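Local coordinates for protein uracil-DNA glycosylase (Nitratifractor salsuginis, PDB 5X3G) that belongs to the uracil-DNA glycosylase family, enzymes built on a four-stranded parallel beta sheet flanked by helices, at residues E240-W243 with E244-P248; L155-N158 with F159-G163; L143-T146 with L147-S150. One frame throughout, in Å; residues are numbered along the deposited sequence.

Contact 1: E240-W243 with E244-P248; sequences EKAW and ELFGP
Ala242 and Phe246, one turn apart on a helix, meet through backbone and side chain at once. The amide of Phe246 donates to the carbonyl of Ala242 with N to O 2.9 Å and a nearly straight N-H...O angle of 171°. The benzyl group follows its own amide back toward that oxygen, so Phe246 CD2 lies 3.5 Å from Ala242 O and 4.3 Å from Ala242 CB. A chi1 of -64°, with CG beside the backbone N, is what brings the ring back along the helix. One face of this ring is overlaid near its rim by the methyl CD2 of the preceding Leu245. The same i to i+4 rule joins Glu244 N to Glu240 O and Leu245 N to Lys241 O. At the last step it bends: Gly247 N still reaches Trp243 O at 2.9 Å, but from above the carbonyl plane, at an N-H...O angle of 133°, where the chain passes into a 3-10 segment. Further back, Glu240 lays its CG 3.5 Å above the plane of the Trp243 indole, near its rim, while Trp243 NE1 donates to Ile237 O. Lys241 NZ is bound to Ala227 O. The helix packs against strands 203-207 and 225-228 through Leu245 and Phe246, and against helix 114-126, where Ala242, Trp243 and Phe246 meet Met122 and Phe246 packs edge-to-face with Phe119.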
ATOM      1  N   GLU A 240       4.812  15.102  13.574  1.00 28.09           N
ATOM      2  CA  GLU A 240       4.867  14.302  14.794  1.00 28.78           C
ATOM      3  C   GLU A 240       3.710  13.312  14.888  1.00 20.22           C
ATOM      4  O   GLU A 240       3.838  12.276  15.555  1.00 30.40           O
ATOM      5  CB  GLU A 240       4.904  15.225  16.012  1.00 32.32           C
ATOM      6  CG  GLU A 240       6.175  16.061  16.067  1.00 41.66           C
ATOM      7  CD  GLU A 240       6.135  17.152  17.120  1.00 49.50           C
ATOM      8  OE1 GLU A 240       5.079  17.332  17.761  1.00 54.75           O
ATOM      9  OE2 GLU A 240       7.168  17.831  17.300  1.00 41.07           O
ATOM     10  N   LYS A 241       2.582  13.599  14.233  1.00 31.71           N
ATOM     11  CA  LYS A 241       1.518  12.603  14.161  1.00 30.94           C
ATOM     12  C   LYS A 241       1.994  11.366  13.411  1.00 33.73           C
ATOM     13  O   LYS A 241       1.656  10.230  13.777  1.00 27.25           O
ATOM     14  CB  LYS A 241       0.274  13.206  13.502  1.00 36.58           C
ATOM     15  CG  LYS A 241      -0.963  12.325  13.585  1.00 23.24           C
ATOM     16  CD  LYS A 241      -2.199  13.025  13.031  1.00 32.83           C
ATOM     17  CE  LYS A 241      -3.469  12.285  13.429  1.00 31.68           C
ATOM     18  NZ  LYS A 241      -4.692  12.919  12.858  1.00 33.78           N
ATOM     19  N   ALA A 242       2.812  11.569  12.371  1.00 27.29           N
ATOM     20  CA  ALA A 242       3.441  10.448  11.686  1.00 30.66           C
ATOM     21  C   ALA A 242       4.415   9.717  12.602  1.00 29.49           C
ATOM     22  O   ALA A 242       4.445   8.480  12.619  1.00 22.96           O
ATOM     23  CB  ALA A 242       4.151  10.933  10.423  1.00 27.78           C
ATOM     24  N   TRP A 243       5.223  10.460  13.367  1.00 31.32           N
ATOM     25  CA  TRP A 243       6.129   9.823  14.320  1.00 25.87           C
ATOM     26  C   TRP A 243       5.372   8.919  15.279  1.00 28.85           C
ATOM     27  O   TRP A 243       5.834   7.819  15.604  1.00 33.20           O
ATOM     28  CB  TRP A 243       6.894  10.864  15.135  1.00 29.65           C
ATOM     29  CG  TRP A 243       7.709  11.854  14.379  1.00 28.22           C
ATOM     30  CD1 TRP A 243       7.934  11.904  13.033  1.00 30.27           C
ATOM     31  CD2 TRP A 243       8.421  12.954  14.948  1.00 34.86           C
ATOM     32  NE1 TRP A 243       8.744  12.978  12.732  1.00 30.74           N
ATOM     33  CE2 TRP A 243       9.057  13.635  13.894  1.00 35.58           C
ATOM     34  CE3 TRP A 243       8.582  13.426  16.253  1.00 50.88           C
ATOM     35  CZ2 TRP A 243       9.840  14.768  14.105  1.00 41.27           C
ATOM     36  CZ3 TRP A 243       9.359  14.546  16.462  1.00 45.54           C
ATOM     37  CH2 TRP A 243       9.978  15.206  15.395  1.00 43.45           C
ATOM     38  N   GLU A 244       4.216   9.375  15.764  1.00 27.86           N
ATOM     39  CA  GLU A 244       3.487   8.576  16.738  1.00 31.54           C
ATOM     40  C   GLU A 244       2.766   7.401  16.091  1.00 26.71           C
ATOM     41  O   GLU A 244       2.644   6.339  16.715  1.00 28.73           O
ATOM     42  CB  GLU A 244       2.498   9.447  17.512  1.00 31.12           C
ATOM     43  CG  GLU A 244       1.771   8.687  18.611  1.00 46.80           C
ATOM     44  CD  GLU A 244       0.984   9.587  19.539  1.00 50.61           C
ATOM     45  OE1 GLU A 244       1.026  10.820  19.352  1.00 36.54           O
ATOM     46  OE2 GLU A 244       0.323   9.057  20.459  1.00 59.26           O
ATOM     47  N   LEU A 245       2.293   7.551  14.852  1.00 31.68           N
ATOM     48  CA  LEU A 245       1.627   6.421  14.210  1.00 26.31           C
ATOM     49  C   LEU A 245       2.627   5.346  13.786  1.00 28.05           C
ATOM     50  O   LEU A 245       2.454   4.166  14.109  1.00 28.57           O
ATOM     51  CB  LEU A 245       0.812   6.895  13.007  1.00 26.43           C
ATOM     52  CG  LEU A 245       0.210   5.768  12.162  1.00 19.24           C
ATOM     53  CD1 LEU A 245      -0.685   4.879  13.009  1.00 23.26           C
ATOM     54  CD2 LEU A 245      -0.568   6.334  10.991  1.00 23.28           C
ATOM     55  N   PHE A 246       3.683   5.736  13.074  1.00 28.15           N
ATOM     56  CA  PHE A 246       4.596   4.771  12.474  1.00 26.86           C
ATOM     57  C   PHE A 246       5.777   4.417  13.364  1.00 19.78           C
ATOM     58  O   PHE A 246       6.406   3.378  13.144  1.00 26.80           O
ATOM     59  CB  PHE A 246       5.115   5.305  11.138  1.00 21.48           C
ATOM     60  CG  PHE A 246       4.044   5.469  10.107  1.00 31.42           C
ATOM     61  CD1 PHE A 246       3.438   4.362   9.534  1.00 23.05           C
ATOM     62  CD2 PHE A 246       3.631   6.730   9.716  1.00 28.97           C
ATOM     63  CE1 PHE A 246       2.444   4.513   8.588  1.00 22.02           C
ATOM     64  CE2 PHE A 246       2.642   6.883   8.768  1.00 19.25           C
ATOM     65  CZ  PHE A 246       2.044   5.777   8.206  1.00 21.03           C
ATOM     66  N   GLY A 247       6.098   5.259  14.340  1.00 22.68           N
ATOM     67  CA  GLY A 247       7.176   5.004  15.270  1.00 27.44           C
ATOM     68  C   GLY A 247       7.156   3.614  15.879  1.00 27.11           C
ATOM     69  O   GLY A 247       8.143   2.878  15.808  1.00 20.57           O
ATOM     70  N   PRO A 248       6.030   3.223  16.490  1.00 25.83           N
ATOM     71  CA  PRO A 248       5.958   1.884  17.102  1.00 22.73           C
ATOM     72  C   PRO A 248       6.151   0.743  16.125  1.00 26.67           C
ATOM     73  O   PRO A 248       6.397  -0.389  16.559  1.00 26.52           O
ATOM     74  CB  PRO A 248       4.552   1.857  17.714  1.00 30.00           C
ATOM     75  CG  PRO A 248       4.237   3.284  17.971  1.00 30.21           C
ATOM     76  CD  PRO A 248       4.845   4.032  16.824  1.00 26.88           C
TER

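Contact 2: L155-N158 with F159-G163; sequences LREN and FERSG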
ATOM      1  N   LEU A 155      11.141  -3.498   3.717  1.00 26.96           N
ATOM      2  CA  LEU A 155      10.234  -2.478   4.236  1.00 20.21           C
ATOM      3  C   LEU A 155       8.781  -2.883   4.021  1.00 27.17           C
ATOM      4  O   LEU A 155       7.944  -2.727   4.919  1.00 21.99           O
ATOM      5  CB  LEU A 155      10.526  -1.129   3.575  1.00 30.46           C
ATOM      6  CG  LEU A 155       9.579   0.041   3.859  1.00 27.48           C
ATOM      7  CD1 LEU A 155       9.469   0.292   5.354  1.00 22.47           C
ATOM      8  CD2 LEU A 155      10.043   1.301   3.139  1.00 29.30           C
ATOM      9  N   ARG A 156       8.463  -3.406   2.834  1.00 24.78           N
ATOM     10  CA  ARG A 156       7.140  -3.979   2.594  1.00 24.44           C
ATOM     11  C   ARG A 156       6.827  -5.084   3.601  1.00 28.70           C
ATOM     12  O   ARG A 156       5.759  -5.092   4.232  1.00 23.70           O
ATOM     13  CB  ARG A 156       7.081  -4.499   1.154  1.00 22.38           C
ATOM     14  CG  ARG A 156       5.724  -4.976   0.663  1.00 21.35           C
ATOM     15  CD  ARG A 156       5.555  -6.467   0.902  1.00 24.37           C
ATOM     16  NE  ARG A 156       6.401  -7.256   0.008  1.00 29.99           N
ATOM     17  CZ  ARG A 156       6.625  -8.558   0.148  1.00 35.60           C
ATOM     18  NH1 ARG A 156       7.412  -9.194  -0.710  1.00 49.37           N
ATOM     19  NH2 ARG A 156       6.061  -9.225   1.146  1.00 27.79           N
ATOM     20  N   GLU A 157       7.764  -6.022   3.770  1.00 20.37           N
ATOM     21  CA  GLU A 157       7.575  -7.116   4.717  1.00 33.24           C
ATOM     22  C   GLU A 157       7.352  -6.598   6.130  1.00 28.84           C
ATOM     23  O   GLU A 157       6.576  -7.180   6.895  1.00 32.51           O
ATOM     24  CB  GLU A 157       8.784  -8.052   4.681  1.00 31.54           C
ATOM     25  CG  GLU A 157       8.900  -8.879   3.413  1.00 30.62           C
ATOM     26  CD  GLU A 157      10.204  -9.650   3.341  1.00 39.52           C
ATOM     27  OE1 GLU A 157      11.175  -9.250   4.018  1.00 36.20           O
ATOM     28  OE2 GLU A 157      10.259 -10.657   2.606  1.00 40.88           O
ATOM     29  N   ASN A 158       8.025  -5.506   6.499  1.00 23.27           N
ATOM     30  CA  ASN A 158       7.838  -4.940   7.830  1.00 23.66           C
ATOM     31  C   ASN A 158       6.485  -4.251   7.962  1.00 27.30           C
ATOM     32  O   ASN A 158       5.885  -4.278   9.042  1.00 24.20           O
ATOM     33  CB  ASN A 158       8.964  -3.961   8.158  1.00 19.72           C
ATOM     34  CG  ASN A 158      10.280  -4.657   8.441  1.00 31.81           C
ATOM     35  OD1 ASN A 158      10.329  -5.876   8.625  1.00 30.32           O
ATOM     36  ND2 ASN A 158      11.354  -3.880   8.495  1.00 28.92           N
ATOM     37  N   PHE A 159       6.001  -3.609   6.893  1.00 26.08           N
ATOM     38  CA  PHE A 159       4.613  -3.157   6.878  1.00 23.21           C
ATOM     39  C   PHE A 159       3.674  -4.307   7.205  1.00 27.69           C
ATOM     40  O   PHE A 159       2.771  -4.177   8.040  1.00 22.05           O
ATOM     41  CB  PHE A 159       4.247  -2.569   5.515  1.00 24.83           C
ATOM     42  CG  PHE A 159       4.519  -1.102   5.382  1.00 23.79           C
ATOM     43  CD1 PHE A 159       3.833  -0.181   6.157  1.00 18.20           C
ATOM     44  CD2 PHE A 159       5.430  -0.640   4.449  1.00 19.66           C
ATOM     45  CE1 PHE A 159       4.074   1.172   6.021  1.00 26.57           C
ATOM     46  CE2 PHE A 159       5.674   0.708   4.307  1.00 20.09           C
ATOM     47  CZ  PHE A 159       4.993   1.619   5.094  1.00 22.88           C
ATOM     48  N   GLU A 160       3.878  -5.452   6.546  1.00 23.53           N
ATOM     49  CA  GLU A 160       2.980  -6.580   6.772  1.00 29.54           C
ATOM     50  C   GLU A 160       3.143  -7.171   8.170  1.00 25.81           C
ATOM     51  O   GLU A 160       2.156  -7.612   8.770  1.00 31.38           O
ATOM     52  CB  GLU A 160       3.197  -7.640   5.694  1.00 27.42           C
ATOM     53  CG  GLU A 160       2.760  -7.161   4.317  1.00 29.60           C
ATOM     54  CD  GLU A 160       2.992  -8.181   3.225  1.00 35.71           C
ATOM     55  OE1 GLU A 160       4.069  -8.811   3.223  1.00 36.23           O
ATOM     56  OE2 GLU A 160       2.097  -8.346   2.367  1.00 31.73           O
ATOM     57  N   ARG A 161       4.367  -7.180   8.709  1.00 23.42           N
ATOM     58  CA  ARG A 161       4.569  -7.625  10.085  1.00 30.43           C
ATOM     59  C   ARG A 161       3.770  -6.780  11.063  1.00 31.19           C
ATOM     60  O   ARG A 161       3.279  -7.295  12.075  1.00 25.09           O
ATOM     61  CB  ARG A 161       6.052  -7.578  10.457  1.00 33.78           C
ATOM     62  CG  ARG A 161       6.908  -8.690   9.879  1.00 37.63           C
ATOM     63  CD  ARG A 161       8.303  -8.632  10.479  1.00 46.39           C
ATOM     64  NE  ARG A 161       9.113  -9.801  10.157  1.00 49.98           N
ATOM     65  CZ  ARG A 161       9.879  -9.904   9.077  1.00 58.88           C
ATOM     66  NH1 ARG A 161       9.933  -8.906   8.208  1.00 43.02           N
ATOM     67  NH2 ARG A 161      10.589 -11.004   8.866  1.00 43.06           N
ATOM     68  N   SER A 162       3.631  -5.488  10.779  1.00 26.83           N
ATOM     69  CA  SER A 162       2.850  -4.583  11.605  1.00 23.62           C
ATOM     70  C   SER A 162       1.363  -4.625  11.279  1.00 26.34           C
ATOM     71  O   SER A 162       0.602  -3.819  11.821  1.00 28.11           O
ATOM     72  CB  SER A 162       3.383  -3.156  11.457  1.00 25.21           C
ATOM     73  OG  SER A 162       4.720  -3.073  11.931  1.00 31.69           O
ATOM     74  N   GLY A 163       0.934  -5.544  10.416  1.00 26.03           N
ATOM     75  CA  GLY A 163      -0.481  -5.722  10.149  1.00 24.61           C
ATOM     76  C   GLY A 163      -1.080  -4.699   9.215  1.00 23.88           C
ATOM     77  O   GLY A 163      -2.279  -4.410   9.304  1.00 21.62           O
TER
HETATM   78  O   HOH W   1       7.202  -3.653  11.441  1.00 39.19           O
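Leu155 and Phe159 lie side by side and point the same way from successive turns of one helix. The leucine offers CG and CD1 to a ring carbon, with Leu155 CD1 to Phe159 CE2 4.0 Å, and Phe159 N donates to Leu155 O in the backbone. Next comes Arg156, whose side chain starts away from the following turn and returns to it: CG is anti to the backbone N, and bends at chi2 (-92°) and chi3 swing the guanidinium round to Glu160. Arg156 NH2 forms a salt bridge to Glu160 OE1 at 2.9 Å. The two flat groups stand almost perpendicular, 82° apart; the oxygen lies in the guanidinium plane, whereas the nitrogen approaches from above the carboxylate plane. Glu157 CG lies 3.6 Å above one face of the Arg156 guanidinium, toward its rim. Glu157 also meets Arg161, with Glu157 CB 3.8 Å from Arg161 NH1, although the charged ends stay beyond salt-bridge range. Asn158 uses both ends of its amide. Asn158 OD1 receives a weak bond from Arg161 NH1 at 3.1 Å, the amide and guanidinium crossing obliquely, while ND2 is held by Leu251 O. The backbone carbonyl of Asn158 accepts from Ser162 N and from a water, with water to O 2.8 Å; the same water bonds to Ser162 OG and so links the last turn to the residue that leaves it. Gly163, at positive phi, then serves as the C-prime residue of a Schellman motif: its N bonds to Glu160 O at 2.9 Å and Val164 N returns to Phe159 O, a classic helix ending that leads directly into strand 164-168 of the parallel sheet.

Contact 3: L143-T146 with L147-S150; sequences LDKT and LLVS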
ATOM      1  N   LEU A 143      25.080   7.378   9.223  1.00 42.56           N
ATOM      2  CA  LEU A 143      24.360   6.453  10.091  1.00 32.06           C
ATOM      3  C   LEU A 143      24.950   5.050  10.058  1.00 38.79           C
ATOM      4  O   LEU A 143      25.304   4.527   8.997  1.00 35.39           O
ATOM      5  CB  LEU A 143      22.880   6.389   9.712  1.00 31.24           C
ATOM      6  CG  LEU A 143      21.902   7.121  10.630  1.00 37.46           C
ATOM      7  CD1 LEU A 143      21.963   6.495  12.013  1.00 42.65           C
ATOM      8  CD2 LEU A 143      22.203   8.589  10.720  1.00 40.51           C
ATOM      9  N   ASP A 144      25.041   4.446  11.240  1.00 37.55           N
ATOM     10  CA  ASP A 144      25.263   3.014  11.390  1.00 39.41           C
ATOM     11  C   ASP A 144      23.977   2.300  10.986  1.00 37.55           C
ATOM     12  O   ASP A 144      22.962   2.396  11.683  1.00 36.78           O
ATOM     13  CB  ASP A 144      25.651   2.694  12.831  1.00 37.26           C
ATOM     14  CG  ASP A 144      26.080   1.250  13.024  1.00 41.27           C
ATOM     15  OD1 ASP A 144      25.804   0.408  12.147  1.00 44.48           O
ATOM     16  OD2 ASP A 144      26.688   0.954  14.074  1.00 51.41           O
ATOM     17  N   LYS A 145      24.014   1.587   9.863  1.00 25.29           N
ATOM     18  CA  LYS A 145      22.829   0.950   9.303  1.00 33.13           C
ATOM     19  C   LYS A 145      22.858  -0.567   9.451  1.00 42.21           C
ATOM     20  O   LYS A 145      22.120  -1.266   8.748  1.00 38.74           O
ATOM     21  CB  LYS A 145      22.678   1.330   7.829  1.00 31.98           C
ATOM     22  CG  LYS A 145      22.664   2.824   7.575  1.00 38.59           C
ATOM     23  CD  LYS A 145      22.735   3.120   6.089  1.00 33.45           C
ATOM     24  CE  LYS A 145      23.063   4.576   5.850  1.00 37.78           C
ATOM     25  NZ  LYS A 145      24.244   5.007   6.655  1.00 34.98           N
ATOM     26  N   THR A 146      23.691  -1.090  10.353  1.00 38.24           N
ATOM     27  CA  THR A 146      23.832  -2.538  10.466  1.00 35.18           C
ATOM     28  C   THR A 146      22.558  -3.203  10.974  1.00 36.32           C
ATOM     29  O   THR A 146      22.324  -4.383  10.688  1.00 38.77           O
ATOM     30  CB  THR A 146      25.007  -2.883  11.378  1.00 37.40           C
ATOM     31  OG1 THR A 146      24.813  -2.278  12.661  1.00 41.20           O
ATOM     32  CG2 THR A 146      26.317  -2.391  10.771  1.00 45.87           C
ATOM     33  N   LEU A 147      21.727  -2.476  11.720  1.00 32.37           N
ATOM     34  CA  LEU A 147      20.473  -3.026  12.220  1.00 30.53           C
ATOM     35  C   LEU A 147      19.286  -2.731  11.313  1.00 30.49           C
ATOM     36  O   LEU A 147      18.215  -3.315  11.513  1.00 28.12           O
ATOM     37  CB  LEU A 147      20.167  -2.482  13.621  1.00 33.23           C
ATOM     38  CG  LEU A 147      21.215  -2.660  14.725  1.00 34.33           C
ATOM     39  CD1 LEU A 147      20.696  -2.115  16.045  1.00 41.94           C
ATOM     40  CD2 LEU A 147      21.607  -4.116  14.864  1.00 30.05           C
ATOM     41  N   LEU A 148      19.447  -1.851  10.334  1.00 25.27           N
ATOM     42  CA  LEU A 148      18.326  -1.386   9.533  1.00 26.29           C
ATOM     43  C   LEU A 148      18.150  -2.239   8.282  1.00 28.28           C
ATOM     44  O   LEU A 148      19.066  -2.933   7.837  1.00 27.72           O
ATOM     45  CB  LEU A 148      18.519   0.078   9.139  1.00 30.29           C
ATOM     46  CG  LEU A 148      18.768   1.051  10.293  1.00 23.14           C
ATOM     47  CD1 LEU A 148      18.886   2.482   9.778  1.00 25.68           C
ATOM     48  CD2 LEU A 148      17.673   0.930  11.336  1.00 22.34           C
ATOM     49  N   VAL A 149      16.941  -2.175   7.714  1.00 25.81           N
ATOM     50  CA  VAL A 149      16.680  -2.870   6.461  1.00 24.38           C
ATOM     51  C   VAL A 149      17.633  -2.363   5.383  1.00 25.88           C
ATOM     52  O   VAL A 149      18.175  -1.251   5.454  1.00 28.88           O
ATOM     53  CB  VAL A 149      15.220  -2.698   6.012  1.00 32.48           C
ATOM     54  CG1 VAL A 149      14.271  -3.336   7.012  1.00 34.67           C
ATOM     55  CG2 VAL A 149      14.891  -1.226   5.816  1.00 25.55           C
ATOM     56  N   SER A 150      17.845  -3.199   4.371  1.00 28.53           N
ATOM     57  CA  SER A 150      18.625  -2.816   3.206  1.00 26.49           C
ATOM     58  C   SER A 150      17.835  -2.860   1.908  1.00 28.24           C
ATOM     59  O   SER A 150      18.322  -2.349   0.895  1.00 34.01           O
ATOM     60  CB  SER A 150      19.862  -3.719   3.063  1.00 33.63           C
ATOM     61  OG  SER A 150      19.496  -5.018   2.628  1.00 35.05           O
TER
HETATM   62  O   HOH W   2      21.899   0.237  12.693  1.00 39.81           O
HETATM   63  O   HOH W   3      21.250  -1.155   5.577  1.00 32.92           O
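Lys145 and Leu148 bracket a tight reversal of the chain, and their side chains meet loosely across it: Lys145 CG and Leu148 CD1 are 4.4 Å apart. Leu148 N donates to Lys145 O at 3.2 Å, coming from well above the carbonyl plane, as much as 71° out of it. Thr146 and Leu147 both take helical-type backbone angles, so residues 145-148 form a type I beta turn. At its corners the side chains of Thr146 and Leu147 pass at a slant, the nearest approach between them being Thr146 OG1 to Leu147 CG at 4.2 Å. The hydroxyl makes its bond on the side of Asp144. Placed between backbone N and carbonyl carbon by its chi1 of 57°, Thr146 OG1 donates to Asp144 OD1 at 2.9 Å, on the syn side and out of the carboxylate plane. Thr146 N reaches Asp144 OD1 as well, at 3.2 Å, from the same face but nearly in line with the C-O bond, closing an Asx turn. Two bonds from one threonine thus hold the aspartate head immediately before the beta turn. Beyond CG the lysine chain parts from Leu148, and its last torsion folds Lys145 NZ back to Leu143 O at 2.6 Å; NZ also bonds to Ile140 O near the end of helix 137-141. Water extends the network: one molecule donates to Asp144 O and accepts from Leu147 N, and a second donates to the carbonyls of Lys145 and Val149. The loop, at the surface, connects helix 137-141 to helix 152-161. Leu148 touches Arg127 just past helix 114-126, Val149 packs on Leu252 and on helix 152-161, and Ser150 N bonds to Glu154 OE1 of that helix.

All three contacts are local, yet their chemistry follows their place in the fold. Contact 1 runs the length of helix 240-246 and contact 2 the closing turns of helix 152-161; both are partly buried. Contact 1 adds mainly apolar packing to its backbone bonds and faces strands 203-207 and 225-228, whereas contact 2 adds a salt bridge and leads into strand 164-168. Contact 3 is a surface turn held by one backbone bond, bonds of the Asp144, Thr146 and Lys145 side chains, and waters. Contacts 2 and 3 touch where Asn158 ND2 meets Val149 CG1 at 3.3 Å; contact 1 touches neither. Helix 114-126 packs against contact 1, and Arg127 just beyond it meets contact 3.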